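Local coordinates for streptokinase domain B (Streptococcus dysgalactiae subsp. equisimilis, PDB 1QQR), which probably contributes to plasminogen activation, and so to fibrinolysis, as one domain of a bacterial activator that has no proteolytic activity of its own, at residues Glu99-Ile104 against Ile114-Leu119; Asn3-Val8 against Leu38-Thr43; Pro62-Tyr67 against Val126-Glu131. All blocks are in the same frame, centred on the assembly; numbering follows the deposited sequence.

Interaction 1: residues Glu99-Ile104 against Ile114-Leu119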
loop_
_atom_site.group_PDB
_atom_site.type_symbol
_atom_site.label_atom_id
_atom_site.label_comp_id
_atom_site.label_asym_id
_atom_site.label_seq_id
_atom_site.Cartn_x
_atom_site.Cartn_y
_atom_site.Cartn_z
ATOM N N GLU A 99 18.229 2.182 8.431
ATOM C CA GLU A 99 19.582 1.833 8.049
ATOM C C GLU A 99 19.545 1.542 6.550
ATOM O O GLU A 99 18.584 0.961 6.063
ATOM C CB GLU A 99 19.989 0.588 8.828
ATOM C CG GLU A 99 21.461 0.485 9.077
ATOM C CD GLU A 99 21.973 1.603 9.948
ATOM O OE1 GLU A 99 21.542 1.685 11.115
ATOM O OE2 GLU A 99 22.804 2.393 9.457
ATOM N N GLN A 100 20.575 1.954 5.821
ATOM C CA GLN A 100 20.645 1.734 4.373
ATOM C C GLN A 100 20.725 0.238 4.077
ATOM O O GLN A 100 21.539 -0.467 4.655
ATOM C CB GLN A 100 21.872 2.435 3.792
ATOM C CG GLN A 100 22.199 2.055 2.367
ATOM C CD GLN A 100 21.239 2.658 1.371
ATOM O OE1 GLN A 100 20.970 3.857 1.409
ATOM N NE2 GLN A 100 20.731 1.837 0.456
ATOM N N ALA A 101 19.884 -0.235 3.164
ATOM C CA ALA A 101 19.858 -1.656 2.810
ATOM C C ALA A 101 21.064 -2.119 1.990
ATOM O O ALA A 101 21.610 -1.365 1.164
ATOM C CB ALA A 101 18.585 -1.971 2.020
ATOM N N TYR A 102 21.457 -3.372 2.201
ATOM C CA TYR A 102 22.540 -3.954 1.413
ATOM C C TYR A 102 22.470 -5.471 1.444
ATOM O O TYR A 102 21.837 -6.057 2.319
ATOM C CB TYR A 102 23.914 -3.547 1.953
ATOM C CG TYR A 102 24.259 -4.263 3.232
ATOM C CD1 TYR A 102 23.754 -3.821 4.449
ATOM C CD2 TYR A 102 25.035 -5.438 3.217
ATOM C CE1 TYR A 102 23.995 -4.517 5.632
ATOM C CE2 TYR A 102 25.293 -6.146 4.405
ATOM C CZ TYR A 102 24.768 -5.673 5.601
ATOM O OH TYR A 102 25.023 -6.324 6.770
ATOM N N ARG A 103 23.147 -6.097 0.492
ATOM C CA ARG A 103 23.233 -7.548 0.446
ATOM C C ARG A 103 24.724 -7.886 0.384
ATOM O O ARG A 103 25.569 -7.021 0.159
ATOM C CB ARG A 103 22.512 -8.115 -0.780
ATOM C CG ARG A 103 22.980 -7.570 -2.091
ATOM C CD ARG A 103 22.499 -8.455 -3.234
ATOM N NE ARG A 103 22.661 -7.784 -4.522
ATOM C CZ ARG A 103 21.654 -7.323 -5.260
ATOM N NH1 ARG A 103 20.399 -7.469 -4.843
ATOM N NH2 ARG A 103 21.902 -6.688 -6.402
ATOM N N ILE A 104 25.046 -9.147 0.586
ATOM C CA ILE A 104 26.423 -9.585 0.551
ATOM C C ILE A 104 26.761 -10.163 -0.819
ATOM O O ILE A 104 26.052 -11.018 -1.327
ATOM C CB ILE A 104 26.658 -10.594 1.669
ATOM C CG1 ILE A 104 26.535 -9.846 3.005
ATOM C CG2 ILE A 104 28.008 -11.284 1.494
ATOM C CD1 ILE A 104 26.783 -10.687 4.252
ATOM N N ILE A 114 21.733 -1.568 -1.764
ATOM C CA ILE A 114 20.605 -1.674 -2.672
ATOM C C ILE A 114 19.518 -0.773 -2.144
ATOM O O ILE A 114 19.599 -0.258 -1.008
ATOM C CB ILE A 114 20.080 -3.110 -2.789
ATOM C CG1 ILE A 114 19.852 -3.715 -1.402
ATOM C CG2 ILE A 114 21.054 -3.945 -3.608
ATOM C CD1 ILE A 114 19.049 -5.012 -1.454
ATOM N N ASN A 115 18.510 -0.554 -2.969
ATOM C CA ASN A 115 17.422 0.335 -2.593
ATOM C C ASN A 115 16.529 -0.168 -1.473
ATOM O O ASN A 115 16.198 -1.348 -1.394
ATOM C CB ASN A 115 16.599 0.672 -3.833
ATOM C CG ASN A 115 17.377 1.555 -4.808
ATOM O OD1 ASN A 115 17.584 1.199 -5.971
ATOM N ND2 ASN A 115 17.824 2.713 -4.323
ATOM N N ASN A 116 16.187 0.742 -0.576
ATOM C CA ASN A 116 15.301 0.429 0.529
ATOM C C ASN A 116 13.901 0.566 -0.055
ATOM O O ASN A 116 13.691 1.314 -1.020
ATOM C CB ASN A 116 15.506 1.432 1.665
ATOM C CG ASN A 116 16.700 1.089 2.539
ATOM O OD1 ASN A 116 16.564 0.403 3.558
ATOM N ND2 ASN A 116 17.878 1.547 2.135
ATOM N N THR A 117 12.944 -0.153 0.505
ATOM C CA THR A 117 11.588 -0.073 -0.019
ATOM C C THR A 117 10.581 -0.103 1.108
ATOM O O THR A 117 10.841 -0.680 2.160
ATOM C CB THR A 117 11.234 -1.288 -0.948
ATOM O OG1 THR A 117 11.404 -2.496 -0.207
ATOM C CG2 THR A 117 12.133 -1.364 -2.171
ATOM N N ASP A 118 9.443 0.538 0.859
ATOM C CA ASP A 118 8.299 0.535 1.768
ATOM C C ASP A 118 7.201 -0.107 0.921
ATOM O O ASP A 118 7.030 0.231 -0.253
ATOM C CB ASP A 118 7.826 1.947 2.122
ATOM C CG ASP A 118 8.328 2.423 3.472
ATOM O OD1 ASP A 118 8.848 1.596 4.263
ATOM O OD2 ASP A 118 8.181 3.641 3.746
ATOM N N LEU A 119 6.480 -1.053 1.490
ATOM C CA LEU A 119 5.384 -1.648 0.756
ATOM C C LEU A 119 4.149 -1.233 1.511
ATOM O O LEU A 119 3.949 -1.665 2.656
ATOM C CB LEU A 119 5.447 -3.184 0.721
ATOM C CG LEU A 119 4.155 -3.810 0.160
ATOM C CD1 LEU A 119 3.909 -3.316 -1.257
ATOM C CD2 LEU A 119 4.234 -5.329 0.165
HETATM O O HOH W 1 18.139 3.050 -0.493
#
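I114 places CG1 between its backbone N and carbonyl carbon (chi1 50°), which lays this branch along A101 and Y102 and leaves CG2 facing R103. The first torsion of R103 is of the same kind (chi1 56°), and from CG the chain runs extended to NE, carrying the guanidinium across I114 at about a right angle. CG2 of I114 then sits over the centre of one guanidinium face, 3.8 Å from R103 NH1. CG1 of I114 rests 3.9 Å from Y102 CA, with A101 CB beside it at 4.0 Å. One backbone bond crosses here, from I114 N to A101 O (2.9 Å, angle at the hydrogen 169°). The bent Q100 chain brings NE2 to 2.8 Å from I114 O, and the same NE2 gives a hydrogen bond to a water that also accepts from N116 N at 3.0 Å. Q100 OE1 takes the backbone N of K6. The contact lies at the surface, on the hairpin of strands 102-104 and 111-128. Beyond it, N116 and D118 bond through their backbones to D9 of strand 8-18, while the D118 carboxylate pairs with R98 and Y93, and its side chain also touches V74 and H76 of strand 64-76.

Interaction 2: residues Asn3-Val8 against Leu38-Thr43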
loop_
_atom_site.group_PDB
_atom_site.type_symbol
_atom_site.label_atom_id
_atom_site.label_comp_id
_atom_site.label_asym_id
_atom_site.label_seq_id
_atom_site.Cartn_x
_atom_site.Cartn_y
_atom_site.Cartn_z
ATOM N N ASN A 3 24.030 4.322 9.032
ATOM C CA ASN A 3 24.007 4.696 7.626
ATOM C C ASN A 3 22.561 4.833 7.176
ATOM O O ASN A 3 21.970 3.897 6.649
ATOM C CB ASN A 3 24.711 3.618 6.806
ATOM C CG ASN A 3 25.699 2.821 7.634
ATOM O OD1 ASN A 3 26.650 3.375 8.193
ATOM N ND2 ASN A 3 25.473 1.512 7.731
ATOM N N GLN A 4 21.999 6.010 7.389
ATOM C CA GLN A 4 20.623 6.276 7.031
ATOM C C GLN A 4 20.348 5.996 5.563
ATOM O O GLN A 4 21.090 6.441 4.687
ATOM C CB GLN A 4 20.291 7.732 7.336
ATOM C CG GLN A 4 18.822 8.082 7.216
ATOM C CD GLN A 4 18.581 9.560 7.414
ATOM O OE1 GLN A 4 18.851 10.368 6.521
ATOM N NE2 GLN A 4 18.087 9.929 8.595
ATOM N N ALA A 5 19.272 5.260 5.295
ATOM C CA ALA A 5 18.897 4.960 3.921
ATOM C C ALA A 5 18.899 6.274 3.142
ATOM O O ALA A 5 18.512 7.311 3.663
ATOM C CB ALA A 5 17.521 4.325 3.893
ATOM N N LYS A 6 19.328 6.229 1.894
ATOM C CA LYS A 6 19.396 7.426 1.077
ATOM C C LYS A 6 18.116 7.654 0.276
ATOM O O LYS A 6 17.888 8.738 -0.277
ATOM C CB LYS A 6 20.590 7.293 0.126
ATOM C CG LYS A 6 21.889 6.938 0.869
ATOM C CD LYS A 6 22.961 6.353 -0.039
ATOM C CE LYS A 6 24.112 5.793 0.795
ATOM N NZ LYS A 6 25.122 5.060 -0.028
ATOM N N SER A 7 17.269 6.631 0.239
ATOM C CA SER A 7 16.054 6.699 -0.543
ATOM C C SER A 7 15.132 5.567 -0.137
ATOM O O SER A 7 15.582 4.543 0.371
ATOM C CB SER A 7 16.422 6.502 -2.008
ATOM O OG SER A 7 15.811 7.456 -2.831
ATOM N N VAL A 8 13.840 5.744 -0.359
ATOM C CA VAL A 8 12.909 4.669 -0.077
ATOM C C VAL A 8 11.921 4.575 -1.230
ATOM O O VAL A 8 11.175 5.522 -1.491
ATOM C CB VAL A 8 12.177 4.883 1.249
ATOM C CG1 VAL A 8 11.074 3.849 1.418
ATOM C CG2 VAL A 8 13.155 4.734 2.376
ATOM N N LEU A 38 10.908 8.339 -2.381
ATOM C CA LEU A 38 10.909 9.466 -1.467
ATOM C C LEU A 38 12.098 9.397 -0.545
ATOM O O LEU A 38 12.891 8.465 -0.605
ATOM C CB LEU A 38 9.632 9.450 -0.620
ATOM C CG LEU A 38 8.336 9.621 -1.408
ATOM C CD1 LEU A 38 7.147 9.566 -0.448
ATOM C CD2 LEU A 38 8.374 10.952 -2.147
ATOM N N ALA A 39 12.207 10.388 0.325
ATOM C CA ALA A 39 13.299 10.431 1.282
ATOM C C ALA A 39 12.723 10.230 2.673
ATOM O O ALA A 39 11.527 10.443 2.898
ATOM C CB ALA A 39 14.017 11.790 1.198
ATOM N N ILE A 40 13.572 9.799 3.595
ATOM C CA ILE A 40 13.183 9.605 4.982
ATOM C C ILE A 40 12.522 10.918 5.424
ATOM O O ILE A 40 13.048 12.003 5.149
ATOM C CB ILE A 40 14.442 9.319 5.862
ATOM C CG1 ILE A 40 14.705 7.813 5.949
ATOM C CG2 ILE A 40 14.263 9.903 7.250
ATOM C CD1 ILE A 40 15.113 7.184 4.637
ATOM N N GLY A 41 11.372 10.831 6.088
ATOM C CA GLY A 41 10.694 12.044 6.522
ATOM C C GLY A 41 9.628 12.571 5.569
ATOM O O GLY A 41 8.749 13.326 5.973
ATOM N N ASP A 42 9.698 12.211 4.295
ATOM C CA ASP A 42 8.671 12.661 3.370
ATOM C C ASP A 42 7.349 12.050 3.845
ATOM O O ASP A 42 7.337 11.042 4.573
ATOM C CB ASP A 42 8.987 12.185 1.958
ATOM C CG ASP A 42 10.058 13.016 1.294
ATOM O OD1 ASP A 42 10.770 13.748 2.015
ATOM O OD2 ASP A 42 10.192 12.936 0.052
ATOM N N THR A 43 6.236 12.642 3.441
ATOM C CA THR A 43 4.951 12.122 3.872
ATOM C C THR A 43 4.048 11.754 2.715
ATOM O O THR A 43 4.218 12.235 1.605
ATOM C CB THR A 43 4.195 13.130 4.719
ATOM O OG1 THR A 43 4.015 14.324 3.951
ATOM C CG2 THR A 43 4.944 13.417 6.016
#
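I40 reaches A5 and V8 with a single methyl, CD1, and the shape of its side chain accounts for this. CG1 lies beside the backbone N, anti to the carbonyl carbon, but the first torsion is rotated to -91°, some 30° past the staggered value near -60°. The second torsion then folds CD1 round instead of extending the chain. The result is a methyl 3.8 Å from A5 CB and 3.5 Å from A5 O, so it touches both the side chain and the carbonyl of that residue.

V8 answers with its CG2 branch. Its first torsion (172°) turns CG1 anti to the backbone N and leaves CG2 beside that N, where it meets I40 CD1 at 3.9 Å; the two side chains cross at about a right angle. The other branch of I40, CG2, has the extended Q4 chain near it, but Q4 NE2 only brushes I40 CG2 at 4.1 Å; its hydrogen bond, a weak one, is to N97 OD1, and I40 itself packs on N97.

L38 contributes mainly backbone to this contact, because the end of its side chain leads away from 3-8. Two reciprocal bonds join it to V8: V8 N to L38 O at 2.9 Å, and L38 N to V8 O at 3.0 Å, the latter nearly straight (170°).

Directly after this pair the chain makes a type II turn from A39 to D42, closed by D42 N to A39 O at 2.9 Å, with G41 taking the positive phi that suits glycine at the third position. V8 and L38, an antiparallel hydrogen-bonded pair, thus mark the open end of a beta hairpin made by the successive strands 8-18 and 33-38, with the type II turn leading out of it.

Interaction 3: residues Pro62-Tyr67 against Val126-Glu131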
loop_
_atom_site.group_PDB
_atom_site.type_symbol
_atom_site.label_atom_id
_atom_site.label_comp_id
_atom_site.label_asym_id
_atom_site.label_seq_id
_atom_site.Cartn_x
_atom_site.Cartn_y
_atom_site.Cartn_z
ATOM N N PRO A 62 -14.191 -1.139 -13.774
ATOM C CA PRO A 62 -15.062 -0.034 -14.185
ATOM C C PRO A 62 -16.484 -0.312 -13.663
ATOM O O PRO A 62 -16.961 -1.451 -13.681
ATOM C CB PRO A 62 -14.945 -0.066 -15.708
ATOM C CG PRO A 62 -14.795 -1.535 -15.987
ATOM C CD PRO A 62 -13.801 -1.968 -14.933
ATOM N N GLY A 63 -17.146 0.723 -13.169
ATOM C CA GLY A 63 -18.475 0.525 -12.620
ATOM C C GLY A 63 -18.502 0.440 -11.096
ATOM O O GLY A 63 -19.577 0.543 -10.495
ATOM N N TYR A 64 -17.340 0.245 -10.466
ATOM C CA TYR A 64 -17.271 0.170 -9.008
ATOM C C TYR A 64 -16.648 1.432 -8.449
ATOM O O TYR A 64 -15.973 2.159 -9.167
ATOM C CB TYR A 64 -16.431 -1.024 -8.553
ATOM C CG TYR A 64 -17.137 -2.357 -8.601
ATOM C CD1 TYR A 64 -17.303 -3.043 -9.801
ATOM C CD2 TYR A 64 -17.647 -2.932 -7.442
ATOM C CE1 TYR A 64 -17.960 -4.270 -9.844
ATOM C CE2 TYR A 64 -18.313 -4.159 -7.474
ATOM C CZ TYR A 64 -18.462 -4.821 -8.674
ATOM O OH TYR A 64 -19.099 -6.041 -8.701
ATOM N N THR A 65 -16.878 1.689 -7.166
ATOM C CA THR A 65 -16.313 2.854 -6.491
ATOM C C THR A 65 -15.900 2.454 -5.082
ATOM O O THR A 65 -16.406 1.473 -4.547
ATOM C CB THR A 65 -17.331 4.016 -6.362
ATOM O OG1 THR A 65 -16.780 5.041 -5.508
ATOM C CG2 THR A 65 -18.621 3.535 -5.747
ATOM N N ILE A 66 -14.977 3.213 -4.495
ATOM C CA ILE A 66 -14.516 2.961 -3.143
ATOM C C ILE A 66 -15.705 3.234 -2.247
ATOM O O ILE A 66 -16.390 4.238 -2.405
ATOM C CB ILE A 66 -13.423 3.951 -2.679
ATOM C CG1 ILE A 66 -12.183 3.852 -3.557
ATOM C CG2 ILE A 66 -13.088 3.690 -1.214
ATOM C CD1 ILE A 66 -11.452 2.583 -3.433
ATOM N N TYR A 67 -15.947 2.345 -1.300
ATOM C CA TYR A 67 -17.032 2.543 -0.374
ATOM C C TYR A 67 -16.315 2.971 0.884
ATOM O O TYR A 67 -16.560 4.050 1.399
ATOM C CB TYR A 67 -17.837 1.257 -0.133
ATOM C CG TYR A 67 -18.870 1.502 0.933
ATOM C CD1 TYR A 67 -19.822 2.511 0.774
ATOM C CD2 TYR A 67 -18.807 0.845 2.158
ATOM C CE1 TYR A 67 -20.672 2.869 1.812
ATOM C CE2 TYR A 67 -19.652 1.196 3.207
ATOM C CZ TYR A 67 -20.580 2.214 3.030
ATOM O OH TYR A 67 -21.391 2.605 4.072
ATOM N N VAL A 126 -15.595 -2.133 -1.724
ATOM C CA VAL A 126 -16.107 -1.389 -2.881
ATOM C C VAL A 126 -17.579 -1.684 -3.184
ATOM O O VAL A 126 -18.129 -2.705 -2.778
ATOM C CB VAL A 126 -15.270 -1.647 -4.151
ATOM C CG1 VAL A 126 -13.828 -1.199 -3.911
ATOM C CG2 VAL A 126 -15.340 -3.114 -4.535
ATOM N N LEU A 127 -18.211 -0.800 -3.935
ATOM C CA LEU A 127 -19.634 -0.943 -4.226
ATOM C C LEU A 127 -19.913 -0.687 -5.698
ATOM O O LEU A 127 -19.329 0.226 -6.291
ATOM C CB LEU A 127 -20.379 0.087 -3.372
ATOM C CG LEU A 127 -21.889 0.210 -3.267
ATOM C CD1 LEU A 127 -22.425 -0.806 -2.268
ATOM C CD2 LEU A 127 -22.220 1.598 -2.776
ATOM N N LYS A 128 -20.790 -1.480 -6.308
ATOM C CA LYS A 128 -21.094 -1.224 -7.706
ATOM C C LYS A 128 -21.858 0.093 -7.632
ATOM O O LYS A 128 -22.713 0.256 -6.766
ATOM C CB LYS A 128 -21.962 -2.333 -8.311
ATOM C CG LYS A 128 -21.769 -2.504 -9.826
ATOM C CD LYS A 128 -22.902 -3.300 -10.479
ATOM C CE LYS A 128 -22.973 -4.740 -9.985
ATOM N NZ LYS A 128 -21.825 -5.584 -10.453
ATOM N N LYS A 129 -21.518 1.050 -8.490
ATOM C CA LYS A 129 -22.187 2.340 -8.452
ATOM C C LYS A 129 -23.649 2.163 -8.789
ATOM O O LYS A 129 -24.015 1.315 -9.612
ATOM C CB LYS A 129 -21.509 3.343 -9.398
ATOM C CG LYS A 129 -20.450 4.191 -8.678
ATOM C CD LYS A 129 -20.070 5.461 -9.439
ATOM C CE LYS A 129 -19.343 5.133 -10.732
ATOM N NZ LYS A 129 -18.932 6.366 -11.455
ATOM N N GLY A 130 -24.487 2.963 -8.143
ATOM C CA GLY A 130 -25.913 2.827 -8.354
ATOM C C GLY A 130 -26.473 1.960 -7.234
ATOM O O GLY A 130 -27.593 2.182 -6.766
ATOM N N GLU A 131 -25.685 0.975 -6.795
ATOM C CA GLU A 131 -26.090 0.076 -5.717
ATOM C C GLU A 131 -25.865 0.714 -4.352
ATOM O O GLU A 131 -25.183 1.734 -4.231
ATOM C CB GLU A 131 -25.364 -1.276 -5.836
ATOM C CG GLU A 131 -26.007 -2.184 -6.909
ATOM C CD GLU A 131 -25.385 -3.581 -7.039
ATOM O OE1 GLU A 131 -25.031 -4.203 -6.009
ATOM O OE2 GLU A 131 -25.275 -4.069 -8.189
#
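Y64 and K128 form a non-hydrogen-bonded pair in the antiparallel ladder that joins strands 64-76 and 111-128, part of the mixed sheet of what is, as in other streptokinase domains, a beta-grasp fold. Followed outward, Y64 starts with CB 3.9 Å from L127 O, the carbonyl that accepts the backbone N of T65. CD2 comes next, 3.7 Å from V126 CG2, and also lies against the L127-K128 peptide. Further along, CE2 is 4.0 Å from K128 CA, which stands over one ring face toward the rim. K128 CG makes a CH-pi contact over the face, 4.3 Å from the ring centroid and only 15° off the normal. Beyond CG the lysine bends at its third and fourth torsions, and this curls NZ back to the phenol, where it gives a weak hydrogen bond to Y64 OH at 3.3 Å. The hydroxyl's stronger partner is the D22 carboxylate, and F25 meets the ring edge-to-face, so D22 and F25, both outside the two segments, help fix the rotation of the Y64 ring. T65 and L127 bond reciprocally through their backbones, and on their side of the sheet T65 CG2 touches K129 CG at 3.5 Å. The ladder finishes with K129 N bonded to G63 O, 2.8 Å away, with an angle at the hydrogen of 176°.

From the N terminus, 3-8 leads into strand 8-18, and interaction 2 closes the first loop where the chain, leaving strand 33-38 through 38-43, comes back beside 3-8. Helix 46-60 follows, and 62-67 then opens interaction 3, which is completed only at 126-131. Within that long excursion, interaction 1 closes a short hairpin between 99-104 and 114-119, so it nests in interaction 3, while interaction 2 precedes both in series. Strand 111-128 carries interactions 1 and 3 toward its two ends, their centres about 38 Å apart on opposite sides of the chain's centre. Interactions 1 and 2 instead adjoin: N116 packs on A5, tying the N-terminal segment to the hairpin.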